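Local coordinates for protein aminotransferase, class IV (Brucella abortus, PDB 4TVI) that probably transfers the amino group of leucine, isoleucine and valine to 2-oxoglutarate, using pyridoxal 5'-phosphate as cofactor, in branched-chain amino acid biosynthesis, at residues 69-74 with 152-157; 169-174 with 206-211; 92-97 with 126-131; 221-226 with 272-277. All blocks are in the same frame, centred on the assembly; numbering follows the deposited sequence.

Contact 1: 69-74 with 152-157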
loop_
_atom_site.group_PDB
_atom_site.type_symbol
_atom_site.label_atom_id
_atom_site.label_comp_id
_atom_site.label_asym_id
_atom_site.label_seq_id
_atom_site.Cartn_x
_atom_site.Cartn_y
_atom_site.Cartn_z
ATOM N N ARG A 69 23.498 1.183 -0.462
ATOM C CA ARG A 69 24.192 2.362 -0.969
ATOM C C ARG A 69 25.640 2.082 -1.354
ATOM O O ARG A 69 26.394 1.485 -0.586
ATOM C CB ARG A 69 24.152 3.481 0.074
ATOM C CG ARG A 69 24.399 4.881 -0.475
ATOM C CD ARG A 69 23.162 5.451 -1.163
ATOM N NE ARG A 69 23.235 6.903 -1.284
ATOM C CZ ARG A 69 23.703 7.544 -2.351
ATOM N NH1 ARG A 69 24.139 6.856 -3.398
ATOM N NH2 ARG A 69 23.736 8.872 -2.372
ATOM N N LEU A 70 26.024 2.522 -2.546
ATOM C CA LEU A 70 27.429 2.566 -2.934
ATOM C C LEU A 70 27.925 4.001 -2.817
ATOM O O LEU A 70 27.357 4.905 -3.429
ATOM C CB LEU A 70 27.627 2.051 -4.361
ATOM C CG LEU A 70 28.995 2.353 -4.980
ATOM C CD1 LEU A 70 30.107 1.603 -4.247
ATOM C CD2 LEU A 70 29.005 2.044 -6.482
ATOM N N PHE A 71 28.953 4.222 -2.005
ATOM C CA PHE A 71 29.529 5.556 -1.886
ATOM C C PHE A 71 30.999 5.468 -1.496
ATOM O O PHE A 71 31.379 4.626 -0.681
ATOM C CB PHE A 71 28.748 6.401 -0.867
ATOM C CG PHE A 71 28.890 5.929 0.557
ATOM C CD1 PHE A 71 28.036 4.967 1.070
ATOM C CD2 PHE A 71 29.874 6.457 1.382
ATOM C CE1 PHE A 71 28.162 4.530 2.380
ATOM C CE2 PHE A 71 30.011 6.024 2.694
ATOM C CZ PHE A 71 29.151 5.061 3.194
ATOM N N GLU A 72 31.820 6.333 -2.089
ATOM C CA GLU A 72 33.255 6.359 -1.821
ATOM C C GLU A 72 33.883 4.974 -1.975
ATOM O O GLU A 72 34.852 4.635 -1.285
ATOM C CB GLU A 72 33.522 6.922 -0.423
ATOM C CG GLU A 72 33.011 8.344 -0.254
ATOM C CD GLU A 72 33.031 8.817 1.186
ATOM O OE1 GLU A 72 33.819 8.272 1.991
ATOM O OE2 GLU A 72 32.248 9.736 1.510
ATOM N N GLY A 73 33.316 4.180 -2.885
ATOM C CA GLY A 73 33.862 2.881 -3.235
ATOM C C GLY A 73 33.447 1.734 -2.332
ATOM O O GLY A 73 33.904 0.608 -2.525
ATOM N N VAL A 74 32.596 1.999 -1.341
ATOM C CA VAL A 74 32.207 0.938 -0.417
ATOM C C VAL A 74 30.688 0.752 -0.370
ATOM O O VAL A 74 29.931 1.676 -0.672
ATOM C CB VAL A 74 32.751 1.206 1.016
ATOM C CG1 VAL A 74 34.278 1.289 0.989
ATOM C CG2 VAL A 74 32.156 2.473 1.604
ATOM N N ILE A 152 23.334 8.334 -7.727
ATOM C CA ILE A 152 23.049 9.481 -6.872
ATOM C C ILE A 152 24.279 9.853 -6.058
ATOM O O ILE A 152 24.735 9.060 -5.237
ATOM C CB ILE A 152 21.879 9.200 -5.924
ATOM C CG1 ILE A 152 20.643 8.772 -6.725
ATOM C CG2 ILE A 152 21.590 10.429 -5.062
ATOM C CD1 ILE A 152 19.403 8.565 -5.886
ATOM N N PRO A 153 24.832 11.053 -6.292
ATOM C CA PRO A 153 26.032 11.479 -5.565
ATOM C C PRO A 153 25.810 11.522 -4.052
ATOM O O PRO A 153 24.777 12.011 -3.593
ATOM C CB PRO A 153 26.296 12.882 -6.118
ATOM C CG PRO A 153 25.656 12.878 -7.468
ATOM C CD PRO A 153 24.422 12.039 -7.304
ATOM N N MET A 154 26.774 11.014 -3.293
ATOM C CA MET A 154 26.699 11.044 -1.839
ATOM C C MET A 154 27.214 12.380 -1.328
ATOM O O MET A 154 28.417 12.636 -1.327
ATOM C CB MET A 154 27.504 9.894 -1.234
ATOM C CG MET A 154 27.346 9.731 0.266
ATOM S SD MET A 154 25.730 9.059 0.689
ATOM C CE MET A 154 26.113 8.180 2.199
ATOM N N VAL A 155 26.288 13.234 -0.916
ATOM C CA VAL A 155 26.613 14.579 -0.462
ATOM C C VAL A 155 26.477 14.710 1.052
ATOM O O VAL A 155 25.610 14.081 1.660
ATOM C CB VAL A 155 25.712 15.633 -1.137
ATOM N N GLU A 156 27.356 15.503 1.659
ATOM C CA GLU A 156 27.232 15.824 3.073
ATOM C C GLU A 156 25.896 16.520 3.329
ATOM O O GLU A 156 25.572 17.519 2.686
ATOM C CB GLU A 156 28.396 16.704 3.540
ATOM C CG GLU A 156 29.733 15.975 3.627
ATOM C CD GLU A 156 29.743 14.899 4.699
ATOM O OE1 GLU A 156 29.379 15.204 5.856
ATOM O OE2 GLU A 156 30.105 13.745 4.383
ATOM N N PRO A 157 25.112 15.987 4.273
ATOM C CA PRO A 157 23.786 16.527 4.589
ATOM C C PRO A 157 23.860 17.887 5.272
ATOM O O PRO A 157 24.737 18.108 6.107
ATOM C CB PRO A 157 23.204 15.481 5.539
ATOM C CG PRO A 157 24.404 14.914 6.224
ATOM C CD PRO A 157 25.474 14.870 5.162
#
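Arg69 reaches across to Ile152 end-on, and both terminal nitrogens of its guanidinium grip one backbone carbonyl oxygen. Arg69 NH1 lies 2.9 Å from Ile152 O and Arg69 NH2 lies 3.0 Å from the same Ile152 O. That oxygen sits in the guanidinium plane, but the two donors see its carbonyl differently: NH1 is tilted only slightly from the carbonyl plane, whereas NH2 stands well above it. The N-H...O angles, 149° and 143°, are both bent, as expected when two nitrogens of one group share an acceptor. Together with these two bonds, one from Arg69 NE to Met279 O restrains the guanidinium.

Met154 fills the angle between this arginine and Phe71. Its CG swings anti to the backbone N (chi1 -173°) and the chain then bends at chi2, so that Met154 SD comes obliquely to Arg69 NH2 at 3.7 Å while CE carries on over the Phe71 ring. Met154 CE stands 4.0 Å from the centroid of the Phe71 ring, close to its normal, a CH-pi contact; the sulfur stays oblique to the same ring. Nearer the backbones, Phe71 CB meets Met154 CB at 3.7 Å. Val74 CG2 lies over the opposite face of the phenyl ring, toward the rim, brought round by the type I' turn from Phe71 to Val74. The arrangement is a Met-aromatic contact joining the end of strand 64-70 to the connection that leaves strand 143-151 for the second sheet.

Contact 2: 169-174 with 206-211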
loop_
_atom_site.group_PDB
_atom_site.type_symbol
_atom_site.label_atom_id
_atom_site.label_comp_id
_atom_site.label_asym_id
_atom_site.label_seq_id
_atom_site.Cartn_x
_atom_site.Cartn_y
_atom_site.Cartn_z
ATOM N N ARG A 169 1.604 5.988 13.073
ATOM C CA ARG A 169 2.026 4.692 12.566
ATOM C C ARG A 169 0.899 3.678 12.693
ATOM O O ARG A 169 0.176 3.668 13.685
ATOM C CB ARG A 169 3.250 4.182 13.338
ATOM C CG ARG A 169 4.472 5.087 13.302
ATOM C CD ARG A 169 5.055 5.202 11.905
ATOM N NE ARG A 169 5.310 3.889 11.321
ATOM C CZ ARG A 169 5.286 3.634 10.018
ATOM N NH1 ARG A 169 5.017 4.604 9.152
ATOM N NH2 ARG A 169 5.531 2.407 9.579
ATOM N N PRO A 170 0.737 2.825 11.679
ATOM C CA PRO A 170 -0.140 1.666 11.847
ATOM C C PRO A 170 0.537 0.604 12.706
ATOM O O PRO A 170 1.645 0.822 13.206
ATOM C CB PRO A 170 -0.365 1.172 10.415
ATOM C CG PRO A 170 0.681 1.846 9.565
ATOM C CD PRO A 170 1.485 2.786 10.412
ATOM N N TYR A 171 -0.124 -0.534 12.877
ATOM C CA TYR A 171 0.434 -1.648 13.632
ATOM C C TYR A 171 0.023 -2.942 12.951
ATOM O O TYR A 171 -0.867 -2.936 12.107
ATOM C CB TYR A 171 -0.031 -1.613 15.096
ATOM C CG TYR A 171 -1.525 -1.423 15.261
ATOM C CD1 TYR A 171 -2.100 -0.160 15.157
ATOM C CD2 TYR A 171 -2.361 -2.500 15.512
ATOM C CE1 TYR A 171 -3.467 0.022 15.300
ATOM C CE2 TYR A 171 -3.729 -2.325 15.655
ATOM C CZ TYR A 171 -4.273 -1.062 15.548
ATOM O OH TYR A 171 -5.632 -0.878 15.689
ATOM N N LEU A 172 0.655 -4.044 13.340
ATOM C CA LEU A 172 0.582 -5.301 12.591
ATOM C C LEU A 172 -0.834 -5.806 12.314
ATOM O O LEU A 172 -1.087 -6.426 11.283
ATOM C CB LEU A 172 1.363 -6.388 13.331
ATOM C CG LEU A 172 1.581 -7.695 12.567
ATOM C CD1 LEU A 172 2.331 -7.446 11.265
ATOM C CD2 LEU A 172 2.321 -8.702 13.429
ATOM N N GLU A 173 -1.749 -5.550 13.238
ATOM C CA GLU A 173 -3.113 -6.038 13.108
ATOM C C GLU A 173 -3.875 -5.404 11.935
ATOM O O GLU A 173 -4.837 -5.984 11.423
ATOM C CB GLU A 173 -3.858 -5.796 14.418
ATOM C CG GLU A 173 -5.053 -6.686 14.627
ATOM C CD GLU A 173 -5.447 -6.757 16.093
ATOM O OE1 GLU A 173 -5.843 -5.715 16.659
ATOM O OE2 GLU A 173 -5.316 -7.845 16.687
ATOM N N VAL A 174 -3.458 -4.209 11.523
ATOM C CA VAL A 174 -4.168 -3.479 10.478
ATOM C C VAL A 174 -3.338 -3.241 9.213
ATOM O O VAL A 174 -3.898 -2.911 8.171
ATOM C CB VAL A 174 -4.690 -2.118 10.998
ATOM C CG1 VAL A 174 -5.772 -2.330 12.051
ATOM C CG2 VAL A 174 -3.552 -1.274 11.550
ATOM N N THR A 206 4.496 9.327 15.757
ATOM C CA THR A 206 4.229 8.468 16.903
ATOM C C THR A 206 3.444 7.232 16.485
ATOM O O THR A 206 2.854 7.195 15.401
ATOM C CB THR A 206 3.441 9.198 18.001
ATOM O OG1 THR A 206 2.108 9.458 17.547
ATOM C CG2 THR A 206 4.129 10.505 18.375
ATOM N N ASP A 207 3.479 6.205 17.328
ATOM C CA ASP A 207 2.624 5.038 17.148
ATOM C C ASP A 207 1.264 5.331 17.787
ATOM O O ASP A 207 1.036 6.435 18.281
ATOM C CB ASP A 207 3.270 3.778 17.740
ATOM C CG ASP A 207 3.638 3.932 19.209
ATOM O OD1 ASP A 207 2.943 4.672 19.932
ATOM O OD2 ASP A 207 4.631 3.305 19.641
ATOM N N VAL A 208 0.379 4.340 17.809
ATOM C CA VAL A 208 -0.976 4.534 18.305
ATOM C C VAL A 208 -0.993 4.812 19.813
ATOM O O VAL A 208 -1.925 5.436 20.332
ATOM C CB VAL A 208 -1.851 3.299 17.945
ATOM C CG1 VAL A 208 -3.074 3.166 18.852
ATOM C CG2 VAL A 208 -2.287 3.388 16.483
ATOM N N LEU A 209 0.071 4.408 20.502
ATOM C CA LEU A 209 0.207 4.679 21.928
ATOM C C LEU A 209 0.658 6.110 22.208
ATOM O O LEU A 209 0.663 6.552 23.349
ATOM C CB LEU A 209 1.196 3.697 22.562
ATOM C CG LEU A 209 0.803 2.223 22.516
ATOM C CD1 LEU A 209 1.811 1.377 23.271
ATOM C CD2 LEU A 209 -0.575 2.061 23.123
ATOM N N GLY A 210 1.049 6.831 21.165
ATOM C CA GLY A 210 1.504 8.198 21.338
ATOM C C GLY A 210 2.995 8.266 21.631
ATOM O O GLY A 210 3.521 9.317 21.997
ATOM N N ASN A 211 3.689 7.148 21.457
ATOM C CA ASN A 211 5.131 7.132 21.654
ATOM C C ASN A 211 5.854 7.301 20.324
ATOM O O ASN A 211 5.433 6.744 19.309
ATOM C CB ASN A 211 5.556 5.834 22.332
ATOM C CG ASN A 211 4.959 5.689 23.713
ATOM O OD1 ASN A 211 4.935 6.644 24.484
ATOM N ND2 ASN A 211 4.483 4.491 24.037
HETATM O O HOH W 1 1.046 2.266 15.869
#
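Arg169 and Thr206 join the loop before helix 185-198 to the end of strand 202-206, where the type I beta turn from Asp207 to Gly210 begins, in the class IV aminotransferase fold. The direct hydrogen bond is between backbones: Arg169 N to Thr206 O, 2.9 Å and nearly straight at 173°. Beside it a water carries a second link, donating to Arg169 O at 2.7 Å and accepting from Val208 N at 2.9 Å, so the loop backbone is held to the turn at two points.

Side-chain contacts come next. The Arg169 side chain doubles back, bent at chi2 and chi3, laying CG against Thr206 O and bringing its guanidinium over Pro170 CD. Val208 CG2 meets CD1 and CE1 of the Tyr171 ring obliquely, while Val174 CG2 lies over the centre of one face. Both Tyr171 and Val208 also pack on the second subunit, Tyr171 on its Val208 and Val208 on its Tyr171, so the contact lies at the dimer interface.

Asp207 makes polar bonds across and beyond the turn. Asp207 OD1 accepts from Asn211 N at 3.0 Å, approached from above the carboxylate plane, and more weakly from Leu209 N; outside the two segments, Asn234 ND2 binds OD2, and Arg169 NE bonds to Thr236 O. Where loop and turn press together, Val208 CG2 rests 3.7 Å from Arg169 O and 3.8 Å from Tyr171 CE1.

Contact 3: 92-97 with 126-131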
loop_
_atom_site.group_PDB
_atom_site.type_symbol
_atom_site.label_atom_id
_atom_site.label_comp_id
_atom_site.label_asym_id
_atom_site.label_seq_id
_atom_site.Cartn_x
_atom_site.Cartn_y
_atom_site.Cartn_z
ATOM N N LEU A 92 5.064 -10.530 2.911
ATOM C CA LEU A 92 3.969 -10.097 2.055
ATOM C C LEU A 92 3.364 -11.260 1.263
ATOM O O LEU A 92 2.594 -11.047 0.326
ATOM C CB LEU A 92 4.440 -8.992 1.098
ATOM C CG LEU A 92 4.040 -7.543 1.408
ATOM C CD1 LEU A 92 2.537 -7.378 1.391
ATOM C CD2 LEU A 92 4.581 -7.097 2.743
ATOM N N GLY A 93 3.707 -12.487 1.641
ATOM C CA GLY A 93 3.129 -13.655 0.996
ATOM C C GLY A 93 3.747 -13.975 -0.354
ATOM O O GLY A 93 3.167 -14.703 -1.165
ATOM N N LEU A 94 4.926 -13.425 -0.608
ATOM C CA LEU A 94 5.637 -13.718 -1.842
ATOM C C LEU A 94 6.628 -14.840 -1.619
ATOM O O LEU A 94 6.932 -15.187 -0.484
ATOM C CB LEU A 94 6.355 -12.476 -2.363
ATOM C CG LEU A 94 5.485 -11.227 -2.497
ATOM C CD1 LEU A 94 6.316 -10.038 -2.953
ATOM C CD2 LEU A 94 4.340 -11.489 -3.466
ATOM N N GLU A 95 7.125 -15.415 -2.705
ATOM C CA GLU A 95 8.197 -16.392 -2.603
ATOM C C GLU A 95 9.412 -15.849 -3.334
ATOM O O GLU A 95 9.474 -15.916 -4.563
ATOM C CB GLU A 95 7.775 -17.744 -3.177
ATOM C CG GLU A 95 8.856 -18.803 -3.085
ATOM C CD GLU A 95 9.197 -19.171 -1.650
ATOM O OE1 GLU A 95 8.309 -19.060 -0.777
ATOM O OE2 GLU A 95 10.357 -19.566 -1.396
ATOM N N PRO A 96 10.376 -15.293 -2.577
ATOM C CA PRO A 96 11.573 -14.678 -3.161
ATOM C C PRO A 96 12.283 -15.625 -4.117
ATOM O O PRO A 96 12.441 -16.811 -3.835
ATOM C CB PRO A 96 12.445 -14.343 -1.937
ATOM C CG PRO A 96 11.849 -15.122 -0.794
ATOM C CD PRO A 96 10.389 -15.231 -1.106
ATOM N N THR A 97 12.680 -15.078 -5.259
ATOM C CA THR A 97 13.242 -15.840 -6.362
ATOM C C THR A 97 14.766 -15.954 -6.295
ATOM O O THR A 97 15.363 -16.753 -7.015
ATOM C CB THR A 97 12.844 -15.200 -7.694
ATOM O OG1 THR A 97 13.217 -13.818 -7.670
ATOM C CG2 THR A 97 11.330 -15.296 -7.896
ATOM N N TYR A 126 10.630 -7.016 -5.025
ATOM C CA TYR A 126 9.852 -8.228 -5.263
ATOM C C TYR A 126 8.372 -7.870 -5.326
ATOM O O TYR A 126 7.929 -6.974 -4.608
ATOM C CB TYR A 126 10.040 -9.255 -4.151
ATOM C CG TYR A 126 11.313 -10.064 -4.153
ATOM C CD1 TYR A 126 11.628 -10.914 -5.205
ATOM C CD2 TYR A 126 12.162 -10.034 -3.057
ATOM C CE1 TYR A 126 12.786 -11.682 -5.182
ATOM C CE2 TYR A 126 13.309 -10.793 -3.025
ATOM C CZ TYR A 126 13.621 -11.615 -4.087
ATOM O OH TYR A 126 14.773 -12.372 -4.040
ATOM N N TRP A 127 7.611 -8.580 -6.154
ATOM C CA TRP A 127 6.171 -8.359 -6.257
ATOM C C TRP A 127 5.478 -9.558 -6.908
ATOM O O TRP A 127 6.119 -10.378 -7.564
ATOM C CB TRP A 127 5.881 -7.090 -7.055
ATOM C CG TRP A 127 6.199 -7.229 -8.520
ATOM C CD1 TRP A 127 5.336 -7.589 -9.518
ATOM C CD2 TRP A 127 7.474 -7.023 -9.144
ATOM N NE1 TRP A 127 5.995 -7.612 -10.726
ATOM C CE2 TRP A 127 7.309 -7.272 -10.523
ATOM C CE3 TRP A 127 8.738 -6.654 -8.671
ATOM C CZ2 TRP A 127 8.359 -7.155 -11.435
ATOM C CZ3 TRP A 127 9.784 -6.540 -9.582
ATOM C CH2 TRP A 127 9.586 -6.791 -10.947
ATOM N N ALA A 128 4.165 -9.650 -6.742
ATOM C CA ALA A 128 3.407 -10.731 -7.366
ATOM C C ALA A 128 2.825 -10.285 -8.698
ATOM O O ALA A 128 2.241 -9.206 -8.793
ATOM C CB ALA A 128 2.300 -11.213 -6.445
ATOM N N GLU A 129 2.989 -11.115 -9.726
ATOM C CA GLU A 129 2.388 -10.831 -11.025
ATOM C C GLU A 129 0.917 -11.254 -11.077
ATOM O O GLU A 129 0.121 -10.643 -11.789
ATOM C CB GLU A 129 3.153 -11.525 -12.153
ATOM C CG GLU A 129 4.404 -10.802 -12.600
ATOM C CD GLU A 129 4.096 -9.489 -13.295
ATOM O OE1 GLU A 129 2.992 -9.363 -13.874
ATOM O OE2 GLU A 129 4.953 -8.580 -13.258
ATOM N N GLU A 130 0.565 -12.304 -10.336
ATOM C CA GLU A 130 -0.789 -12.856 -10.368
ATOM C C GLU A 130 -1.395 -12.969 -8.977
ATOM O O GLU A 130 -0.675 -13.042 -7.979
ATOM C CB GLU A 130 -0.798 -14.242 -11.015
ATOM C CG GLU A 130 -0.031 -14.364 -12.313
ATOM C CD GLU A 130 0.013 -15.798 -12.801
ATOM O OE1 GLU A 130 -1.066 -16.420 -12.920
ATOM O OE2 GLU A 130 1.125 -16.309 -13.047
ATOM N N GLY A 131 -2.721 -13.004 -8.920
ATOM C CA GLY A 131 -3.417 -13.273 -7.678
ATOM C C GLY A 131 -3.878 -14.715 -7.731
ATOM O O GLY A 131 -3.890 -15.321 -8.808
#
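Pro96 lies over one face of the Tyr126 ring, and Thr97 comes in at the ring's edge. The Pro96 CA is 4.0 Å from the centroid of the Tyr126 ring and 23° off its normal, a CH-pi contact offset toward the rim, and Pro96 CB reaches Tyr126 CZ at 3.7 Å. Thr97 OG1 sits near the plane of the ring, 3.3 Å from Tyr126 CE1. The phenol oxygen is hydrogen-bonded to Asn86 OD1 and to Leu98 N, which holds the ring in place against the loop.

This loop joins helices 78-91 and 100-111, and it begins where Gly93, the C-prime residue of a Schellman motif, ends the first of them. It crosses the end of strand 120-128 in the antiparallel sheet of the N-terminal part of the chain. Leu94 leads its packing there: with CG anti to the carbonyl carbon (chi1 -52°), its two methyls lie against the same side of the strand, Leu94 CD1 3.7 Å from Trp127 CA and CD2 3.6 Å from Ala128 CB. The Trp127 indole gives NE1 to Glu129 OE2 in a 2.9 Å bond of 170°, and that carboxylate also forms a salt bridge with Arg49 of the second subunit.

Contact 4: 221-226 with 272-277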
loop_
_atom_site.group_PDB
_atom_site.type_symbol
_atom_site.label_atom_id
_atom_site.label_comp_id
_atom_site.label_asym_id
_atom_site.label_seq_id
_atom_site.Cartn_x
_atom_site.Cartn_y
_atom_site.Cartn_z
ATOM N N PHE A 221 16.919 9.477 16.229
ATOM C CA PHE A 221 17.750 9.432 17.423
ATOM C C PHE A 221 17.735 10.787 18.096
ATOM O O PHE A 221 17.519 11.806 17.444
ATOM C CB PHE A 221 19.199 9.080 17.083
ATOM C CG PHE A 221 19.438 7.637 16.737
ATOM C CD1 PHE A 221 19.059 7.128 15.502
ATOM C CD2 PHE A 221 20.108 6.805 17.625
ATOM C CE1 PHE A 221 19.309 5.805 15.173
ATOM C CE2 PHE A 221 20.360 5.482 17.311
ATOM C CZ PHE A 221 19.963 4.980 16.075
ATOM N N MET A 222 18.011 10.807 19.392
ATOM C CA MET A 222 18.253 12.060 20.081
ATOM C C MET A 222 19.412 11.927 21.058
ATOM O O MET A 222 19.769 10.825 21.478
ATOM C CB MET A 222 16.993 12.532 20.808
ATOM C CG MET A 222 16.421 11.524 21.790
ATOM S SD MET A 222 15.150 12.250 22.843
ATOM C CE MET A 222 16.168 12.945 24.147
ATOM N N VAL A 223 20.003 13.065 21.400
ATOM C CA VAL A 223 21.100 13.114 22.351
ATOM C C VAL A 223 20.716 14.015 23.508
ATOM O O VAL A 223 20.187 15.109 23.312
ATOM C CB VAL A 223 22.392 13.630 21.703
ATOM C CG1 VAL A 223 23.561 13.548 22.698
ATOM C CG2 VAL A 223 22.701 12.838 20.430
ATOM N N ARG A 224 20.970 13.547 24.722
ATOM C CA ARG A 224 20.629 14.314 25.904
ATOM C C ARG A 224 21.648 14.006 26.984
ATOM O O ARG A 224 21.825 12.849 27.374
ATOM C CB ARG A 224 19.203 13.986 26.360
ATOM C CG ARG A 224 18.721 14.726 27.597
ATOM C CD ARG A 224 17.231 14.434 27.832
ATOM N NE ARG A 224 16.990 12.994 27.891
ATOM C CZ ARG A 224 15.794 12.417 27.868
ATOM N NH1 ARG A 224 14.690 13.151 27.784
ATOM N NH2 ARG A 224 15.707 11.095 27.924
ATOM N N GLY A 225 22.345 15.038 27.440
ATOM C CA GLY A 225 23.350 14.874 28.473
ATOM C C GLY A 225 24.472 13.930 28.079
ATOM O O GLY A 225 24.996 13.198 28.914
ATOM N N GLY A 226 24.832 13.936 26.800
ATOM C CA GLY A 226 25.927 13.110 26.323
ATOM C C GLY A 226 25.525 11.670 26.075
ATOM O O GLY A 226 26.343 10.853 25.643
ATOM N N GLU A 272 20.558 17.259 20.878
ATOM C CA GLU A 272 20.696 16.987 19.452
ATOM C C GLU A 272 19.637 16.000 18.996
ATOM O O GLU A 272 19.192 15.150 19.765
ATOM C CB GLU A 272 22.079 16.408 19.115
ATOM C CG GLU A 272 23.268 17.052 19.804
ATOM C CD GLU A 272 24.571 16.363 19.435
ATOM O OE1 GLU A 272 24.621 15.737 18.350
ATOM O OE2 GLU A 272 25.542 16.443 20.219
ATOM N N ILE A 273 19.258 16.104 17.728
ATOM C CA ILE A 273 18.397 15.121 17.095
ATOM C C ILE A 273 19.005 14.752 15.745
ATOM O O ILE A 273 19.484 15.626 15.013
ATOM C CB ILE A 273 16.948 15.646 16.887
ATOM C CG1 ILE A 273 16.362 16.177 18.197
ATOM C CG2 ILE A 273 16.052 14.547 16.321
ATOM C CD1 ILE A 273 14.946 16.737 18.056
ATOM N N PHE A 274 19.017 13.464 15.423
ATOM C CA PHE A 274 19.450 13.047 14.094
ATOM C C PHE A 274 18.698 11.813 13.609
ATOM O O PHE A 274 17.953 11.184 14.361
ATOM C CB PHE A 274 20.967 12.810 14.067
ATOM C CG PHE A 274 21.442 11.629 14.884
ATOM C CD1 PHE A 274 21.803 11.788 16.218
ATOM C CD2 PHE A 274 21.599 10.380 14.299
ATOM C CE1 PHE A 274 22.269 10.714 16.960
ATOM C CE2 PHE A 274 22.066 9.299 15.035
ATOM C CZ PHE A 274 22.405 9.471 16.369
ATOM N N SER A 275 18.863 11.499 12.331
ATOM C CA SER A 275 18.203 10.338 11.755
ATOM C C SER A 275 19.227 9.417 11.104
ATOM O O SER A 275 20.343 9.840 10.780
ATOM C CB SER A 275 17.150 10.767 10.734
ATOM O OG SER A 275 17.752 11.309 9.574
ATOM N N THR A 276 18.845 8.154 10.934
ATOM C CA THR A 276 19.669 7.190 10.216
ATOM C C THR A 276 18.837 6.530 9.130
ATOM O O THR A 276 17.622 6.391 9.259
ATOM C CB THR A 276 20.258 6.098 11.137
ATOM O OG1 THR A 276 19.193 5.334 11.720
ATOM C CG2 THR A 276 21.116 6.715 12.243
ATOM N N GLY A 277 19.493 6.128 8.052
ATOM C CA GLY A 277 18.801 5.516 6.938
ATOM C C GLY A 277 19.782 5.221 5.833
ATOM O O GLY A 277 20.906 5.705 5.859
#
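Phe221 sets CG anti to its carbonyl carbon (chi1 -75°), while Phe274, with CG between backbone N and carbonyl carbon (chi1 67°), leans its ring toward the neighbouring strand, with one face against Phe221 CB. Strands 219-224 and 272-277 are antiparallel neighbours in the large mixed sheet of the fold, and these two residues form a hydrogen-bonded pair. Phe221 N bonds to Phe274 O at 2.7 Å, and Phe274 N returns to Phe221 O. The next pair, Met222 with Ile273, is non-hydrogen-bonded, and beyond it Val223 and Glu272 are hydrogen-bonded again, Val223 N to Glu272 O at 2.8 Å with a longer return bond.

On the face carrying the phenylalanines, the Phe221 and Phe274 rings are nearly parallel, with planes at 8°, but slid apart, so the rings barely overlap. Tight packing comes instead from Phe221 CB, 3.4 Å from the centroid of the Phe274 ring, a CH-pi contact over the face. Val223 CG2 lies at the edge of that ring. Val223 and Glu272 run side by side in the same direction, and the glutamate carboxylate is held by Thr299 OG1 and Val298 N. Helix 241-252 packs on the same face through Phe221 and Thr276. The Thr276 side chain meets Phe221 at about a right angle, with Thr276 OG1 at the edge of the ring, 3.5 Å from Phe221 CE1.

How the contacts relate
Reading from the N terminus, contact 1 opens at 69-74 on the edge of the five-stranded antiparallel sheet and closes at 152-157, 78 residues on from the end of the first segment. Contact 3 (92-97 with 126-131) is nested inside that loop and returns to the same sheet through the neighbouring strand 120-128, although the centres of the two lie about 31 Å apart. The chain then enters the mixed sheet. Contact 2 closes the loop from 169-174 to 206-211, and contact 4 the one from 221-226 to 272-277; these follow in series and none cross. Contacts 2 and 3 both touch the second subunit, whereas contacts 1 and 4 stay within the chain.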